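Local coordinates for protein mannonate dehydratase (PDB 3BDK) that probably catalyses the manganese- or iron-dependent dehydration of D-mannonate to 2-dehydro-3-deoxy-D-gluconate in pentose and glucuronate interconversion, at residues 86-91 and 121-126; 261-266 and 288-293. All blocks are in the same frame, centred on the assembly; numbering follows the deposited sequence.

Contact 1 (86-91 and 121-126); sequences IPVHED and VCYNFM
Val88 sets one methyl against each of two aromatic rings of segment 121-126. With CG1 trans to the backbone N (chi1 -173°), that methyl is directed at Phe125, CG1 lying 4.1 Å from CE1, while CG2 turns to Tyr123 and rests 4.0 Å from CD1; both rings are met obliquely. A short branched residue suits this place, since one side chain serves two neighbours. Earlier in the segment, Ile86 crosses Val121 at a slant, its CD1 3.7 Å from Val121 CG1, and the Ile86 carbonyl O comes 3.4 Å from Tyr123 CB. Helix 191-210 completes the apolar packing, with Phe201 against Val88 and Leu194 and Leu198 against Phe125. Helix 99-114 supplies Tyr106, whose hydroxyl bonds to Ile86 O.

The other side of the contact is polar and looser. No hydrogen bond joins the two segments directly; a water lies between them, within weak hydrogen-bonding distance of Val88 O (3.4 Å) and Asn124 OD1 (3.3 Å), though it may not serve both at once. This same OD1 accepts from Met126 N at 2.7 Å, forming an Asx turn that holds the amide, and ND2 bonds to Asp130 of the sugar pocket. Glu90 only approaches Met126, OE2 staying 4.2 Å from its O; OE1 is bonded to Tyr185, and Lys93 binds Met126 O.

Strand 79-84, helix 99-114 and strand 120-123 form a right-handed beta-alpha-beta crossover. The contact joins the loop after its first strand to the end of its second and the loop beyond, at the C-terminal, ligand-binding end of a xylose isomerase-like TIM barrel.

Contact 2 (261-266 and 288-293); sequences YASDPK and RNVTAG
Ala292 presses its single methyl against the C-terminal end of helix 258-262, CB lying 3.4 Å from Ser263 O and 3.6 Å from Ala262 O. So small a side chain lets the strand come this near to the two carbonyls. In Val290, two residues back on the same side of the strand, CG1 lies beside the backbone N (chi1 -55°), leaving CG2 between the backbone N and the carbonyl carbon. That methyl meets Ala262 CB at 4.1 Å and Ser263 OG at 3.8 Å, the latter a van der Waals contact of a methyl with a hydroxyl oxygen. The serine can afford such a neighbour: OG swings beside its own backbone N (chi1 -61°) and bonds to Gly259 O, one helical turn earlier.

Segment 288-293 runs into strand 290-293, the outermost in this chain of a four-stranded antiparallel sheet added to the TIM barrel, and it is laid against the end of the short helix that follows barrel strand 252-257. Phe297 of the adjoining strand also touches Ser263 and Ala292.

Beyond the helix, Asp264 makes an Asx turn: OD1, through its anti lone pair, accepts from Lys266 N at 2.9 Å (N-H...O 160°). Pro265, at the centre of that turn, has no N-H to satisfy. Its ring lies over the last residue of the strand, CG 3.9 Å from Gly293 O and CD 4.1 Å from Ala292 CB.

Overall arrangement
Contacts 1 and 2 belong to one chain but do not touch: their centres are 23 Å apart and their nearest atoms about 9 Å. Contact 1 lies within the barrel, whereas contact 2 joins the barrel's helix 258-262 to the added sheet. In contact 1, the Asn124 side chain is about 4 Å from the D-mannose and that of Cys122 about 7 Å from the manganese ion. Contact 2 stands farther off, the side chain of Ser263 about 9 Å from the sugar and that of Val290 about 10 Å from the metal. The manganese ligands His219, His286 and Asp330 belong to neither contact, though Tyr123 pairs through its backbone with His219, and Arg288 touches Asp330.

Contact 1 (86-91 and 121-126)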
loop_
_atom_site.group_PDB
_atom_site.type_symbol
_atom_site.label_atom_id
_atom_site.label_comp_id
_atom_site.label_asym_id
_atom_site.label_seq_id
_atom_site.Cartn_x
_atom_site.Cartn_y
_atom_site.Cartn_z
ATOM N N ILE A 86 -25.134 -12.730 -2.403
ATOM C CA ILE A 86 -26.509 -13.133 -2.178
ATOM C C ILE A 86 -26.423 -14.416 -1.322
ATOM O O ILE A 86 -26.005 -15.470 -1.810
ATOM C CB ILE A 86 -27.257 -13.423 -3.492
ATOM C CG1 ILE A 86 -26.998 -12.324 -4.530
ATOM C CG2 ILE A 86 -28.748 -13.588 -3.219
ATOM C CD1 ILE A 86 -27.535 -12.650 -5.922
ATOM N N PRO A 87 -26.765 -14.309 -0.029
ATOM C CA PRO A 87 -26.725 -15.429 0.920
ATOM C C PRO A 87 -27.777 -16.526 0.721
ATOM O O PRO A 87 -28.975 -16.291 0.886
ATOM C CB PRO A 87 -26.928 -14.747 2.283
ATOM C CG PRO A 87 -27.683 -13.488 1.969
ATOM C CD PRO A 87 -27.177 -13.046 0.617
ATOM N N VAL A 88 -27.305 -17.722 0.386
ATOM C CA VAL A 88 -28.100 -18.945 0.414
ATOM C C VAL A 88 -28.718 -19.186 1.804
ATOM O O VAL A 88 -28.009 -19.100 2.818
ATOM C CB VAL A 88 -27.209 -20.114 0.044
ATOM C CG1 VAL A 88 -28.019 -21.338 -0.106
ATOM C CG2 VAL A 88 -26.472 -19.812 -1.251
ATOM N N HIS A 89 -30.032 -19.454 1.839
ATOM C CA HIS A 89 -30.795 -19.679 3.085
ATOM C C HIS A 89 -30.376 -20.999 3.750
ATOM O O HIS A 89 -30.005 -21.959 3.065
ATOM C CB HIS A 89 -32.330 -19.679 2.800
ATOM C CG HIS A 89 -33.188 -19.559 4.034
ATOM N ND1 HIS A 89 -33.449 -20.621 4.876
ATOM C CD2 HIS A 89 -33.828 -18.492 4.576
ATOM C CE1 HIS A 89 -34.200 -20.213 5.887
ATOM N NE2 HIS A 89 -34.444 -18.922 5.728
ATOM N N GLU A 90 -30.448 -21.061 5.081
ATOM C CA GLU A 90 -30.128 -22.303 5.799
ATOM C C GLU A 90 -30.938 -23.474 5.272
ATOM O O GLU A 90 -30.412 -24.578 5.125
ATOM C CB GLU A 90 -30.327 -22.180 7.312
ATOM C CG GLU A 90 -29.222 -21.413 8.034
ATOM C CD GLU A 90 -27.832 -22.056 7.933
ATOM O OE1 GLU A 90 -27.724 -23.300 7.999
ATOM O OE2 GLU A 90 -26.845 -21.296 7.797
ATOM N N ASP A 91 -32.210 -23.229 4.982
ATOM C CA ASP A 91 -33.099 -24.262 4.462
ATOM C C ASP A 91 -32.611 -24.834 3.141
ATOM O O ASP A 91 -32.839 -26.008 2.863
ATOM C CB ASP A 91 -34.525 -23.729 4.310
ATOM C CG ASP A 91 -35.205 -23.477 5.646
ATOM O OD1 ASP A 91 -34.917 -24.221 6.612
ATOM O OD2 ASP A 91 -36.040 -22.543 5.716
ATOM N N VAL A 121 -21.191 -12.817 -8.881
ATOM C CA VAL A 121 -21.852 -12.974 -7.578
ATOM C C VAL A 121 -21.115 -13.995 -6.694
ATOM O O VAL A 121 -21.098 -15.192 -6.998
ATOM C CB VAL A 121 -23.346 -13.382 -7.727
ATOM C CG1 VAL A 121 -23.975 -13.609 -6.372
ATOM C CG2 VAL A 121 -24.124 -12.320 -8.475
ATOM N N CYS A 122 -20.489 -13.497 -5.626
ATOM C CA CYS A 122 -19.911 -14.323 -4.567
ATOM C C CYS A 122 -21.032 -14.765 -3.602
ATOM O O CYS A 122 -22.088 -14.128 -3.539
ATOM C CB CYS A 122 -18.784 -13.553 -3.836
ATOM S SG CYS A 122 -17.981 -14.389 -2.353
ATOM N N TYR A 123 -20.797 -15.866 -2.881
ATOM C CA TYR A 123 -21.764 -16.471 -1.939
ATOM C C TYR A 123 -21.073 -17.692 -1.320
ATOM O O TYR A 123 -20.137 -18.228 -1.919
ATOM C CB TYR A 123 -23.028 -16.944 -2.676
ATOM C CG TYR A 123 -22.721 -18.101 -3.583
ATOM C CD1 TYR A 123 -23.044 -19.415 -3.216
ATOM C CD2 TYR A 123 -22.036 -17.896 -4.773
ATOM C CE1 TYR A 123 -22.704 -20.481 -4.035
ATOM C CE2 TYR A 123 -21.701 -18.959 -5.599
ATOM C CZ TYR A 123 -22.035 -20.245 -5.223
ATOM O OH TYR A 123 -21.696 -21.275 -6.063
ATOM N N ASN A 124 -21.543 -18.157 -0.162
ATOM C CA ASN A 124 -20.974 -19.366 0.476
ATOM C C ASN A 124 -21.945 -20.532 0.633
ATOM O O ASN A 124 -23.134 -20.391 0.370
ATOM C CB ASN A 124 -20.356 -19.037 1.840
ATOM C CG ASN A 124 -21.366 -19.040 2.959
ATOM O OD1 ASN A 124 -22.084 -20.014 3.161
ATOM N ND2 ASN A 124 -21.419 -17.951 3.710
ATOM N N PHE A 125 -21.421 -21.677 1.074
ATOM C CA PHE A 125 -22.236 -22.844 1.413
ATOM C C PHE A 125 -21.737 -23.450 2.726
ATOM O O PHE A 125 -21.263 -24.588 2.781
ATOM C CB PHE A 125 -22.231 -23.870 0.278
ATOM C CG PHE A 125 -23.553 -24.560 0.084
ATOM C CD1 PHE A 125 -24.522 -24.012 -0.755
ATOM C CD2 PHE A 125 -23.842 -25.752 0.755
ATOM C CE1 PHE A 125 -25.753 -24.648 -0.935
ATOM C CE2 PHE A 125 -25.066 -26.398 0.576
ATOM C CZ PHE A 125 -26.020 -25.846 -0.269
ATOM N N MET A 126 -21.867 -22.660 3.784
ATOM C CA MET A 126 -21.266 -22.949 5.051
ATOM C C MET A 126 -22.348 -23.010 6.107
ATOM O O MET A 126 -22.951 -21.994 6.458
ATOM C CB MET A 126 -20.253 -21.864 5.394
ATOM C CG MET A 126 -19.060 -22.341 6.217
ATOM S SD MET A 126 -17.988 -20.993 6.781
ATOM C CE MET A 126 -17.937 -19.960 5.305
HETATM O O HOH W 1 -24.792 -18.217 2.352
#

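Contact 2 (261-266 and 288-293)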
loop_
_atom_site.group_PDB
_atom_site.type_symbol
_atom_site.label_atom_id
_atom_site.label_comp_id
_atom_site.label_asym_id
_atom_site.label_seq_id
_atom_site.Cartn_x
_atom_site.Cartn_y
_atom_site.Cartn_z
ATOM N N TYR A 261 -8.207 -20.411 2.470
ATOM C CA TYR A 261 -7.523 -21.652 2.172
ATOM C C TYR A 261 -6.193 -21.840 2.900
ATOM O O TYR A 261 -5.887 -22.959 3.308
ATOM C CB TYR A 261 -7.328 -21.826 0.674
ATOM C CG TYR A 261 -8.588 -22.205 -0.065
ATOM C CD1 TYR A 261 -9.018 -21.473 -1.172
ATOM C CD2 TYR A 261 -9.338 -23.308 0.324
ATOM C CE1 TYR A 261 -10.165 -21.828 -1.858
ATOM C CE2 TYR A 261 -10.485 -23.661 -0.346
ATOM C CZ TYR A 261 -10.902 -22.919 -1.433
ATOM O OH TYR A 261 -12.067 -23.276 -2.092
ATOM N N ALA A 262 -5.392 -20.787 3.072
ATOM C CA ALA A 262 -4.067 -20.991 3.706
ATOM C C ALA A 262 -4.129 -21.128 5.214
ATOM O O ALA A 262 -3.135 -21.437 5.858
ATOM C CB ALA A 262 -3.084 -19.890 3.332
ATOM N N SER A 263 -5.308 -20.886 5.762
ATOM C CA SER A 263 -5.559 -21.011 7.206
ATOM C C SER A 263 -5.395 -22.442 7.632
ATOM O O SER A 263 -5.093 -22.704 8.773
ATOM C CB SER A 263 -6.949 -20.495 7.547
ATOM O OG SER A 263 -7.018 -19.125 7.177
ATOM N N ASP A 264 -5.569 -23.360 6.686
ATOM C CA ASP A 264 -5.155 -24.731 6.880
ATOM C C ASP A 264 -3.809 -25.040 6.196
ATOM O O ASP A 264 -3.754 -25.186 4.981
ATOM C CB ASP A 264 -6.225 -25.702 6.369
ATOM C CG ASP A 264 -6.013 -27.122 6.883
ATOM O OD1 ASP A 264 -4.882 -27.644 6.786
ATOM O OD2 ASP A 264 -6.982 -27.709 7.410
ATOM N N PRO A 265 -2.735 -25.207 6.984
ATOM C CA PRO A 265 -1.384 -25.578 6.498
ATOM C C PRO A 265 -1.330 -26.723 5.465
ATOM O O PRO A 265 -0.380 -26.826 4.701
ATOM C CB PRO A 265 -0.686 -26.052 7.773
ATOM C CG PRO A 265 -1.334 -25.233 8.869
ATOM C CD PRO A 265 -2.780 -25.068 8.450
ATOM N N LYS A 266 -2.325 -27.600 5.458
ATOM C CA LYS A 266 -2.272 -28.745 4.585
ATOM C C LYS A 266 -2.497 -28.265 3.164
ATOM O O LYS A 266 -2.170 -28.982 2.210
ATOM C CB LYS A 266 -3.337 -29.782 4.951
ATOM C CG LYS A 266 -4.778 -29.416 4.473
ATOM C CD LYS A 266 -5.560 -30.617 3.874
ATOM C CE LYS A 266 -7.066 -30.292 3.721
ATOM N NZ LYS A 266 -7.434 -29.421 2.554
ATOM N N ARG A 288 -6.191 -11.988 0.953
ATOM C CA ARG A 288 -5.859 -11.702 2.343
ATOM C C ARG A 288 -4.771 -12.641 2.854
ATOM O O ARG A 288 -4.614 -13.755 2.354
ATOM C CB ARG A 288 -7.105 -11.814 3.224
ATOM C CG ARG A 288 -6.808 -12.142 4.678
ATOM C CD ARG A 288 -8.082 -12.171 5.509
ATOM N NE ARG A 288 -9.115 -12.999 4.894
ATOM C CZ ARG A 288 -9.454 -14.211 5.321
ATOM N NH1 ARG A 288 -8.840 -14.742 6.370
ATOM N NH2 ARG A 288 -10.407 -14.893 4.700
ATOM N N ASN A 289 -4.021 -12.181 3.850
ATOM C CA ASN A 289 -2.861 -12.918 4.339
ATOM C C ASN A 289 -3.061 -13.433 5.759
ATOM O O ASN A 289 -3.570 -12.719 6.623
ATOM C CB ASN A 289 -1.604 -12.047 4.267
ATOM C CG ASN A 289 -0.334 -12.865 4.158
ATOM O OD1 ASN A 289 -0.372 -14.096 4.151
ATOM N ND2 ASN A 289 0.803 -12.184 4.071
ATOM N N VAL A 290 -2.658 -14.678 5.995
ATOM C CA VAL A 290 -2.725 -15.266 7.327
ATOM C C VAL A 290 -1.428 -15.990 7.676
ATOM O O VAL A 290 -0.643 -16.336 6.794
ATOM C CB VAL A 290 -3.901 -16.253 7.448
ATOM C CG1 VAL A 290 -5.208 -15.570 7.072
ATOM C CG2 VAL A 290 -3.661 -17.476 6.577
ATOM N N THR A 291 -1.212 -16.215 8.968
ATOM C CA THR A 291 -0.206 -17.168 9.421
ATOM C C THR A 291 -0.940 -18.285 10.175
ATOM O O THR A 291 -1.982 -18.042 10.770
ATOM C CB THR A 291 0.867 -16.501 10.273
ATOM O OG1 THR A 291 1.867 -17.464 10.621
ATOM C CG2 THR A 291 0.271 -15.905 11.517
ATOM N N ALA A 292 -0.437 -19.514 10.123
ATOM C CA ALA A 292 -1.283 -20.650 10.495
ATOM C C ALA A 292 -0.484 -21.789 11.086
ATOM O O ALA A 292 0.699 -21.912 10.831
ATOM C CB ALA A 292 -2.096 -21.130 9.299
ATOM N N GLY A 293 -1.135 -22.606 11.907
ATOM C CA GLY A 293 -0.530 -23.835 12.397
ATOM C C GLY A 293 -1.571 -24.889 12.758
ATOM O O GLY A 293 -2.775 -24.778 12.423
#